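Local coordinates for hypothetical protein Atu0636 (Agrobacterium tumefaciens, PDB 2OZV), which is predicted to be an O-methyltransferase, which would transfer a methyl group, probably from S-adenosylmethionine, to an oxygen of a substrate not yet identified, at residues 25-29 with 48-52; 95-99 with 108-112; 218-223 with 247-251. One frame throughout, in Å; residues are numbered along the deposited sequence. Where two conformers were deposited one is given.

Contact 1: residues 25-29 with 48-52; sequences AMLLA and GAAGM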
ATOM      1  N   ALA B  25      15.560 -10.499   7.469  1.00 48.01           N
ATOM      2  CA  ALA B  25      16.145 -11.550   6.628  1.00 47.69           C
ATOM      3  C   ALA B  25      15.288 -12.802   6.637  1.00 47.03           C
ATOM      4  O   ALA B  25      15.101 -13.423   5.587  1.00 46.70           O
ATOM      5  CB  ALA B  25      17.586 -11.887   7.086  1.00 47.00           C
HETATM    6  N   MSE B  26      14.727 -13.171   7.797  0.60 46.90           N
HETATM    7  CA  MSE B  26      13.909 -14.396   7.855  0.60 47.81           C
HETATM    8  C   MSE B  26      12.595 -14.213   7.084  0.60 47.10           C
HETATM    9  O   MSE B  26      12.135 -15.128   6.401  0.60 47.20           O
HETATM   10  CB  MSE B  26      13.623 -14.856   9.290  0.60 48.85           C
HETATM   11  CG  MSE B  26      14.852 -14.986  10.182  0.60 50.81           C
HETATM   12 SE   MSE B  26      16.221 -16.272   9.577  0.60 61.69          SE
HETATM   13  CE  MSE B  26      17.727 -15.027   9.712  0.60 56.28           C
ATOM     14  N   LEU B  27      11.989 -13.037   7.214  1.00 46.79           N
ATOM     15  CA  LEU B  27      10.739 -12.761   6.480  1.00 46.07           C
ATOM     16  C   LEU B  27      10.997 -12.748   4.979  1.00 46.53           C
ATOM     17  O   LEU B  27      10.257 -13.342   4.196  1.00 46.90           O
ATOM     18  CB  LEU B  27      10.167 -11.417   6.916  1.00 47.47           C
ATOM     19  CG  LEU B  27       9.528 -11.408   8.317  1.00 49.41           C
ATOM     20  CD1 LEU B  27       9.207  -9.961   8.722  1.00 52.62           C
ATOM     21  CD2 LEU B  27       8.252 -12.258   8.281  1.00 53.19           C
ATOM     22  N   LEU B  28      12.073 -12.073   4.584  1.00 45.53           N
ATOM     23  CA  LEU B  28      12.445 -12.036   3.173  1.00 44.98           C
ATOM     24  C   LEU B  28      12.693 -13.438   2.606  1.00 44.16           C
ATOM     25  O   LEU B  28      12.144 -13.795   1.543  1.00 43.43           O
ATOM     26  CB  LEU B  28      13.666 -11.116   2.965  1.00 45.04           C
ATOM     27  CG  LEU B  28      14.166 -11.114   1.509  1.00 43.90           C
ATOM     28  CD1 LEU B  28      13.146 -10.658   0.410  1.00 45.00           C
ATOM     29  CD2 LEU B  28      15.455 -10.222   1.433  1.00 45.46           C
ATOM     30  N   ALA B  29      13.513 -14.224   3.291  1.00 44.53           N
ATOM     31  CA  ALA B  29      13.822 -15.580   2.843  1.00 45.46           C
ATOM     32  C   ALA B  29      12.557 -16.441   2.701  1.00 45.83           C
ATOM     33  O   ALA B  29      12.474 -17.284   1.813  1.00 45.47           O
ATOM     34  CB  ALA B  29      14.801 -16.220   3.820  1.00 44.44           C
ATOM     35  N   GLY B  48      24.533 -11.415   3.775  1.00 54.81           N
ATOM     36  CA  GLY B  48      23.921 -12.664   3.298  1.00 52.54           C
ATOM     37  C   GLY B  48      22.959 -13.435   4.200  1.00 51.33           C
ATOM     38  O   GLY B  48      22.639 -14.580   3.892  1.00 50.88           O
ATOM     39  N   ALA B  49      22.486 -12.818   5.284  1.00 49.63           N
ATOM     40  CA  ALA B  49      21.583 -13.501   6.208  1.00 47.94           C
ATOM     41  C   ALA B  49      20.327 -14.045   5.504  1.00 46.42           C
ATOM     42  O   ALA B  49      19.861 -15.131   5.836  1.00 46.08           O
ATOM     43  CB  ALA B  49      21.186 -12.579   7.357  1.00 48.05           C
ATOM     44  N   ALA B  50      19.775 -13.279   4.569  1.00 45.68           N
ATOM     45  CA  ALA B  50      18.524 -13.719   3.878  1.00 45.70           C
ATOM     46  C   ALA B  50      18.843 -14.937   2.992  1.00 46.52           C
ATOM     47  O   ALA B  50      18.188 -15.993   3.059  1.00 44.44           O
ATOM     48  CB  ALA B  50      17.915 -12.604   3.042  1.00 46.66           C
ATOM     49  N   GLY B  51      19.862 -14.785   2.140  1.00 46.65           N
ATOM     50  CA  GLY B  51      20.275 -15.923   1.277  1.00 48.04           C
ATOM     51  C   GLY B  51      20.629 -17.161   2.082  1.00 48.54           C
ATOM     52  O   GLY B  51      20.319 -18.301   1.679  1.00 47.72           O
HETATM   53  N   MSE B  52      21.295 -16.987   3.229  1.00 50.13           N
HETATM   54  CA  MSE B  52      21.610 -18.122   4.086  1.00 52.62           C
HETATM   55  C   MSE B  52      20.353 -18.785   4.631  1.00 49.70           C
HETATM   56  O   MSE B  52      20.285 -20.006   4.693  1.00 49.65           O
HETATM   57  CB  MSE B  52      22.561 -17.723   5.223  1.00 52.55           C
HETATM   58  CG  MSE B  52      23.882 -17.266   4.661  1.00 54.65           C
HETATM   59 SE   MSE B  52      25.154 -16.765   6.084  1.00 66.19          SE
HETATM   60  CE  MSE B  52      26.224 -15.536   4.967  1.00 59.28           C
TER

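Contact 2: residues 95-99 with 108-112; sequences LEADV and EAGLP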
ATOM      1  N   LEU B  95      29.902 -13.219  -4.263  1.00 45.58           N
ATOM      2  CA  LEU B  95      30.573 -12.482  -5.332  1.00 46.45           C
ATOM      3  C   LEU B  95      30.590 -11.003  -5.042  1.00 46.45           C
ATOM      4  O   LEU B  95      29.631 -10.457  -4.519  1.00 46.52           O
ATOM      5  CB  LEU B  95      29.891 -12.708  -6.681  1.00 45.76           C
ATOM      6  CG  LEU B  95      29.882 -14.150  -7.218  1.00 47.58           C
ATOM      7  CD1 LEU B  95      29.028 -14.227  -8.485  1.00 48.24           C
ATOM      8  CD2 LEU B  95      31.298 -14.668  -7.465  1.00 49.52           C
ATOM      9  N   GLU B  96      31.704 -10.374  -5.388  1.00 48.43           N
ATOM     10  CA  GLU B  96      31.821  -8.920  -5.354  1.00 50.01           C
ATOM     11  C   GLU B  96      31.254  -8.346  -6.644  1.00 49.98           C
ATOM     12  O   GLU B  96      31.781  -8.630  -7.720  1.00 51.35           O
ATOM     13  CB  GLU B  96      33.293  -8.561  -5.320  1.00 50.68           C
ATOM     14  CG  GLU B  96      33.771  -7.926  -4.078  1.00 54.18           C
ATOM     15  CD  GLU B  96      35.213  -7.515  -4.213  1.00 55.91           C
ATOM     16  OE1 GLU B  96      35.479  -6.345  -4.588  1.00 58.74           O
ATOM     17  OE2 GLU B  96      36.071  -8.379  -3.954  1.00 55.56           O
ATOM     18  N   ALA B  97      30.214  -7.530  -6.553  1.00 49.26           N
ATOM     19  CA  ALA B  97      29.645  -6.890  -7.739  1.00 49.67           C
ATOM     20  C   ALA B  97      28.817  -5.697  -7.356  1.00 50.01           C
ATOM     21  O   ALA B  97      28.072  -5.736  -6.383  1.00 50.49           O
ATOM     22  CB  ALA B  97      28.782  -7.875  -8.537  1.00 48.82           C
ATOM     23  N   ASP B  98      28.933  -4.639  -8.143  1.00 49.84           N
ATOM     24  CA  ASP B  98      28.083  -3.478  -7.993  1.00 50.36           C
ATOM     25  C   ASP B  98      26.769  -3.796  -8.718  1.00 51.13           C
ATOM     26  O   ASP B  98      26.754  -3.894  -9.945  1.00 51.11           O
ATOM     27  CB  ASP B  98      28.772  -2.282  -8.641  1.00 50.04           C
ATOM     28  CG  ASP B  98      27.928  -1.022  -8.610  1.00 51.44           C
ATOM     29  OD1 ASP B  98      26.743  -1.057  -8.193  1.00 49.65           O
ATOM     30  OD2 ASP B  98      28.478   0.028  -9.000  1.00 53.57           O
ATOM     31  N   VAL B  99      25.686  -3.952  -7.954  1.00 51.54           N
ATOM     32  CA  VAL B  99      24.394  -4.401  -8.511  1.00 52.75           C
ATOM     33  C   VAL B  99      23.630  -3.316  -9.268  1.00 53.41           C
ATOM     34  O   VAL B  99      22.516  -3.555  -9.776  1.00 53.99           O
ATOM     35  CB  VAL B  99      23.481  -5.071  -7.451  1.00 52.71           C
ATOM     36  CG1 VAL B  99      24.168  -6.315  -6.859  1.00 52.70           C
ATOM     37  CG2 VAL B  99      23.058  -4.054  -6.372  1.00 53.19           C
ATOM     38  N   GLU B 108      29.982  -8.632 -16.960  1.00 56.10           N
ATOM     39  CA  GLU B 108      31.406  -8.780 -16.640  1.00 56.86           C
ATOM     40  C   GLU B 108      31.620  -8.889 -15.120  1.00 56.41           C
ATOM     41  O   GLU B 108      32.487  -9.640 -14.658  1.00 56.85           O
ATOM     42  CB  GLU B 108      32.198  -7.596 -17.221  1.00 57.93           C
ATOM     43  CG  GLU B 108      33.712  -7.616 -16.960  1.00 61.44           C
ATOM     44  CD  GLU B 108      34.542  -8.083 -18.157  1.00 67.19           C
ATOM     45  OE1 GLU B 108      34.531  -7.399 -19.217  1.00 68.68           O
ATOM     46  OE2 GLU B 108      35.238  -9.119 -18.026  1.00 69.33           O
ATOM     47  N   ALA B 109      30.804  -8.158 -14.359  1.00 55.67           N
ATOM     48  CA  ALA B 109      30.865  -8.148 -12.891  1.00 55.04           C
ATOM     49  C   ALA B 109      30.335  -9.433 -12.247  1.00 54.95           C
ATOM     50  O   ALA B 109      30.462  -9.631 -11.028  1.00 55.52           O
ATOM     51  CB  ALA B 109      30.140  -6.930 -12.341  1.00 54.56           C
ATOM     52  N   GLY B 110      29.759 -10.317 -13.057  1.00 53.76           N
ATOM     53  CA  GLY B 110      29.317 -11.624 -12.577  1.00 52.40           C
ATOM     54  C   GLY B 110      27.823 -11.655 -12.290  1.00 51.40           C
ATOM     55  O   GLY B 110      27.358 -12.484 -11.496  1.00 51.33           O
ATOM     56  N   LEU B 111      27.082 -10.756 -12.936  1.00 50.44           N
ATOM     57  CA  LEU B 111      25.612 -10.734 -12.855  1.00 49.70           C
ATOM     58  C   LEU B 111      25.050 -11.142 -14.220  1.00 49.29           C
ATOM     59  O   LEU B 111      24.806 -10.289 -15.067  1.00 49.30           O
ATOM     60  CB  LEU B 111      25.130  -9.328 -12.455  1.00 49.67           C
ATOM     61  CG  LEU B 111      25.290  -8.958 -10.967  1.00 49.30           C
ATOM     62  CD1 LEU B 111      25.502  -7.466 -10.776  1.00 47.89           C
ATOM     63  CD2 LEU B 111      24.079  -9.457 -10.143  1.00 47.93           C
ATOM     64  N   PRO B 112      24.878 -12.452 -14.450  1.00 48.47           N
ATOM     65  CA  PRO B 112      24.541 -12.946 -15.796  1.00 48.34           C
ATOM     66  C   PRO B 112      23.104 -12.643 -16.221  1.00 47.36           C
ATOM     67  O   PRO B 112      22.213 -12.562 -15.375  1.00 46.16           O
ATOM     68  CB  PRO B 112      24.768 -14.460 -15.685  1.00 48.29           C
ATOM     69  CG  PRO B 112      24.615 -14.774 -14.238  1.00 49.22           C
ATOM     70  CD  PRO B 112      25.004 -13.542 -13.464  1.00 49.35           C
TER

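Contact 3: residues 218-223 with 247-251; sequences TFRAPL and YARNV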
ATOM      1  N   THR B 218      -1.938  -6.609  -5.922  1.00 45.40           N
ATOM      2  CA  THR B 218      -2.812  -7.174  -4.900  1.00 46.72           C
ATOM      3  C   THR B 218      -2.201  -6.818  -3.545  1.00 45.60           C
ATOM      4  O   THR B 218      -0.965  -6.957  -3.384  1.00 46.38           O
ATOM      5  CB  THR B 218      -2.775  -8.731  -5.067  1.00 47.76           C
ATOM      6  OG1 THR B 218      -3.446  -9.076  -6.279  1.00 51.89           O
ATOM      7  CG2 THR B 218      -3.463  -9.402  -3.926  1.00 51.55           C
ATOM      8  N   PHE B 219      -3.021  -6.372  -2.571  1.00 42.96           N
ATOM      9  CA  PHE B 219      -2.567  -6.353  -1.183  1.00 43.33           C
ATOM     10  C   PHE B 219      -3.053  -7.602  -0.487  1.00 43.01           C
ATOM     11  O   PHE B 219      -4.274  -7.827  -0.328  1.00 42.93           O
ATOM     12  CB  PHE B 219      -3.080  -5.107  -0.411  1.00 42.98           C
ATOM     13  CG  PHE B 219      -2.342  -3.821  -0.736  1.00 42.60           C
ATOM     14  CD1 PHE B 219      -2.693  -3.057  -1.857  1.00 44.39           C
ATOM     15  CD2 PHE B 219      -1.288  -3.386   0.090  1.00 46.02           C
ATOM     16  CE1 PHE B 219      -2.008  -1.865  -2.160  1.00 42.98           C
ATOM     17  CE2 PHE B 219      -0.619  -2.176  -0.194  1.00 45.62           C
ATOM     18  CZ  PHE B 219      -0.985  -1.434  -1.335  1.00 44.07           C
ATOM     19  N   ARG B 220      -2.105  -8.409  -0.022  1.00 44.12           N
ATOM     20  CA  ARG B 220      -2.449  -9.630   0.733  1.00 42.94           C
ATOM     21  C   ARG B 220      -2.925  -9.277   2.135  1.00 43.11           C
ATOM     22  O   ARG B 220      -2.647  -8.169   2.635  1.00 42.32           O
ATOM     23  CB  ARG B 220      -1.205 -10.548   0.836  1.00 43.57           C
ATOM     24  CG  ARG B 220      -0.710 -11.079  -0.512  1.00 43.66           C
ATOM     25  CD  ARG B 220      -1.629 -12.152  -1.094  1.00 43.12           C
ATOM     26  NE  ARG B 220      -1.886 -13.231  -0.128  1.00 43.70           N
ATOM     27  CZ  ARG B 220      -1.107 -14.306   0.040  1.00 46.20           C
ATOM     28  NH1 ARG B 220      -0.019 -14.487  -0.719  1.00 45.62           N
ATOM     29  NH2 ARG B 220      -1.423 -15.231   0.957  1.00 45.26           N
ATOM     30  N   ALA B 221      -3.625 -10.199   2.796  1.00 42.92           N
ATOM     31  CA  ALA B 221      -3.917 -10.013   4.234  1.00 43.18           C
ATOM     32  C   ALA B 221      -2.573  -9.782   4.940  1.00 43.56           C
ATOM     33  O   ALA B 221      -1.564 -10.388   4.570  1.00 43.67           O
ATOM     34  CB  ALA B 221      -4.635 -11.244   4.832  1.00 43.08           C
ATOM     35  N   PRO B 222      -2.553  -8.905   5.937  1.00 44.98           N
ATOM     36  CA  PRO B 222      -1.256  -8.539   6.533  1.00 44.75           C
ATOM     37  C   PRO B 222      -0.750  -9.602   7.471  1.00 45.51           C
ATOM     38  O   PRO B 222      -1.528 -10.487   7.884  1.00 45.59           O
ATOM     39  CB  PRO B 222      -1.593  -7.268   7.329  1.00 45.92           C
ATOM     40  CG  PRO B 222      -3.009  -7.515   7.765  1.00 47.28           C
ATOM     41  CD  PRO B 222      -3.670  -8.155   6.553  1.00 45.52           C
ATOM     42  N   LEU B 223       0.548  -9.548   7.768  1.00 44.68           N
ATOM     43  CA  LEU B 223       1.111 -10.375   8.849  1.00 46.15           C
ATOM     44  C   LEU B 223       1.179  -9.539  10.116  1.00 46.67           C
ATOM     45  O   LEU B 223       1.659  -8.395  10.076  1.00 46.45           O
ATOM     46  CB  LEU B 223       2.485 -10.883   8.462  1.00 46.87           C
ATOM     47  CG  LEU B 223       2.535 -11.795   7.230  1.00 50.65           C
ATOM     48  CD1 LEU B 223       3.977 -12.089   6.844  1.00 53.12           C
ATOM     49  CD2 LEU B 223       1.800 -13.100   7.513  1.00 55.30           C
ATOM     50  N   TYR B 247       6.202 -18.452   2.907  1.00 45.51           N
ATOM     51  CA  TYR B 247       5.001 -17.636   2.703  1.00 45.86           C
ATOM     52  C   TYR B 247       4.809 -17.519   1.192  1.00 46.21           C
ATOM     53  O   TYR B 247       5.501 -16.733   0.532  1.00 46.84           O
ATOM     54  CB  TYR B 247       5.192 -16.297   3.388  1.00 45.39           C
ATOM     55  CG  TYR B 247       4.079 -15.284   3.096  1.00 45.69           C
ATOM     56  CD1 TYR B 247       2.747 -15.698   3.026  1.00 46.25           C
ATOM     57  CD2 TYR B 247       4.366 -13.939   2.839  1.00 47.93           C
ATOM     58  CE1 TYR B 247       1.714 -14.787   2.739  1.00 47.08           C
ATOM     59  CE2 TYR B 247       3.337 -13.020   2.559  1.00 46.35           C
ATOM     60  CZ  TYR B 247       2.030 -13.453   2.521  1.00 45.28           C
ATOM     61  OH  TYR B 247       1.027 -12.569   2.213  1.00 46.17           O
ATOM     62  N   ALA B 248       3.874 -18.314   0.670  1.00 46.41           N
ATOM     63  CA  ALA B 248       3.699 -18.481  -0.767  1.00 46.98           C
ATOM     64  C   ALA B 248       2.766 -17.404  -1.360  1.00 47.27           C
ATOM     65  O   ALA B 248       1.903 -16.844  -0.654  1.00 47.46           O
ATOM     66  CB  ALA B 248       3.148 -19.880  -1.054  1.00 48.47           C
ATOM     67  N   ARG B 249       2.948 -17.123  -2.645  1.00 47.10           N
ATOM     68  CA  ARG B 249       2.026 -16.255  -3.402  1.00 46.96           C
ATOM     69  C   ARG B 249       0.652 -16.932  -3.538  1.00 47.47           C
ATOM     70  O   ARG B 249       0.527 -18.161  -3.384  1.00 46.50           O
ATOM     71  CB  ARG B 249       2.621 -15.908  -4.776  1.00 47.43           C
ATOM     72  CG  ARG B 249       3.817 -14.969  -4.720  1.00 47.21           C
ATOM     73  CD  ARG B 249       4.470 -14.762  -6.091  1.00 47.71           C
ATOM     74  NE  ARG B 249       3.519 -14.379  -7.149  1.00 46.21           N
ATOM     75  CZ  ARG B 249       3.150 -13.122  -7.401  1.00 46.94           C
ATOM     76  NH1 ARG B 249       3.612 -12.110  -6.642  1.00 44.23           N
ATOM     77  NH2 ARG B 249       2.288 -12.888  -8.401  1.00 45.93           N
ATOM     78  N   ASN B 250      -0.383 -16.132  -3.822  1.00 47.71           N
ATOM     79  CA  ASN B 250      -1.698 -16.689  -4.173  1.00 50.54           C
ATOM     80  C   ASN B 250      -1.603 -17.651  -5.353  1.00 53.45           C
ATOM     81  O   ASN B 250      -0.839 -17.419  -6.286  1.00 53.33           O
ATOM     82  CB  ASN B 250      -2.682 -15.561  -4.516  1.00 49.02           C
ATOM     83  CG  ASN B 250      -3.236 -14.872  -3.274  1.00 50.48           C
ATOM     84  OD1 ASN B 250      -3.251 -15.462  -2.194  1.00 49.11           O
ATOM     85  ND2 ASN B 250      -3.685 -13.611  -3.422  1.00 48.65           N
ATOM     86  N   VAL B 251      -2.370 -18.729  -5.293  1.00 57.34           N
ATOM     87  CA  VAL B 251      -2.409 -19.688  -6.397  1.00 62.07           C
ATOM     88  C   VAL B 251      -3.144 -19.062  -7.589  1.00 64.87           C
ATOM     89  O   VAL B 251      -4.107 -18.312  -7.398  1.00 64.99           O
ATOM     90  CB  VAL B 251      -3.036 -21.025  -5.961  1.00 62.22           C
ATOM     91  CG1 VAL B 251      -2.160 -21.677  -4.898  1.00 63.26           C
ATOM     92  CG2 VAL B 251      -4.471 -20.830  -5.444  1.00 63.15           C
TER
HETATM   93  O   HOH W   1      -3.544 -12.506  -6.061  1.00 48.70           O
HETATM   94  O   HOH W   2       0.207 -17.658   1.156  1.00 32.01           O
HETATM   95  O   HOH W   3      -1.239 -12.900   3.723  1.00 29.86           O

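Contact 1: residues 25-29 with 48-52
A25 O accepts the helical hydrogen bond from A29 N at 2.9 Å, and A50 CB of the other helix packs beside this oxygen at 3.9 Å. The second approach is a packing contact. No hydrogen bond crosses between residues 25-29 and 48-52.

The contact is made mainly by methyl groups at the crossing of two helices. A25 CB points at the first turn of the other helix. It meets A49 CB at 3.7 Å and sits 3.6 Å from the backbone A50 N. One turn on, A29 CB rests on the carbonyl oxygen A50 O at 3.5 Å. A50 CB lies against the first helix and is also touched by L28 CD2 at 3.8 Å. L28 reaches it because its CG stands opposite the backbone N (chi1 176°), which brings CD2 to A50 CB. With such short side chains, A25 and A50 bring their CA atoms to 4.2 Å, so the backbones nearly touch.

G48 is the N-cap of the second helix and has a positive phi of 78°. A49 belongs to a GxGxxA pattern, consistent with the glycine-rich cofactor turn of Rossmann-like methyltransferases. G51 N is bonded to D42 OD2, which ties this helix start to strand 38-42.

Around the pair, A29 also packs on A53 and V54 of helix 49-57. L28 and A50 both rest on I120 of strand 116-121, while L27 and L28 lie on I169 of strand 164-170.

Contact 2: residues 95-99 with 108-112
L95 begins the contact by placing CD1 3.9 Å from the carbonyl oxygen G110 O. That oxygen has its hydrogen bond from Y66 OH of the neighbouring strand 61-67, so the leucine packs beside a polar atom that is already paired. E96 contributes backbone: its O comes within 3.7 Å of A109 O. Two acceptors face each other here, and they form no bond.

A97 is the centre. Its CB points into the turn at the end of helix 103-108. It meets A109 O at 3.5 Å, A109 CB at 4.1 Å and L111 CD1 at 4.0 Å. The turn is a Schellman motif, in which G110 leaves the helix with a phi of 99° and brings A109 and L111 to the same methyl group.

D98 adds its backbone O, 3.9 Å from L111 CD1. Its carboxylate is engaged at T100 OG1 through OD1. V99 ends the walk, with CA and CG1 both against L111 CD1, the former at 4.0 Å. L111 CG stands anti to its own carbonyl carbon (chi1 -77°), and from there CD1 serves A97, D98 and V99. L111 also packs on Y66 and on I159 of helix 148-159.

No hydrogen bond joins the two segments. Without a directional bond, the fit of A97 CB and L111 CD1 largely sets how the turn sits on the strand end.

Contact 3: residues 218-223 with 247-251
R220 crosses from strand 218-224 to the C-terminal segment, where its guanidinium lies between the Y247 hydroxyl and the N250 amide oxygen. The strand is outermost within this chain, and F219 makes backbone hydrogen bonds to the second subunit. The fold is consistent with a Rossmann-like methyltransferase.

R220 CB starts beside the phenol oxygen, 3.3 Å from Y247 OH, and CG lies near the same atom. The chain then bends twice, at chi2 (-73°) and chi3 (-52°), and folds back between the two partners. CD passes N250 ND2 at 3.4 Å. NE is near N250 OD1, but the angle is too poor for a hydrogen bond. At CZ the flat group is covered on both faces. N250 OD1 lies over one face, 3.3 Å from CZ, and Y247 OH lies over the opposite face.

The edge makes the bonds. NH1 donates to A248 O at 3.0 Å, nearly straight (169°), in the guanidinium plane and on a lone pair of the carbonyl. NH1 also forms a salt bridge with E190 OE1 of strand 186-195, which probably offsets part of the arginine charge. NH2 gives a hydrogen to water 2 at 2.9 Å, and this water donates to A248 O at 2.6 Å. These bonds fix the rotation of the group.

E190 also accepts from N250 N through OE2, so one carboxylate holds both the guanidinium and the backbone of N250. N250 ND2 is bonded to D201 OD1 of the second subunit, which places the contact at the dimer interface. L223 CD1 packs loosely on Y247, and both touch F236 of helix 235-241.

Y247 OH bonds T192 OG1 and is linked by water 3 to A221: the water stands 2.7 Å from Y247 OH and donates to A221 O at 2.7 Å.

The three contacts follow one another along the chain, and none nests in or crosses another. Contact 1 closes a loop of 18 residues that holds strand 38-42, and pairs the first helix with the next. Contact 2 closes a short loop of eight residues holding most of helix 103-108, starting from the end of strand 92-96. Contact 3 comes last. It spans 23 residues, with helix 235-241 among them, and ties the C-terminal segment to strand 218-224. Strands 92-96 and 218-224 are the outermost strands of the sheet within the chain, so contacts 2 and 3 mark its two sides, with centres about 31 Å apart. Contact 1 lies nearest the chain's centre.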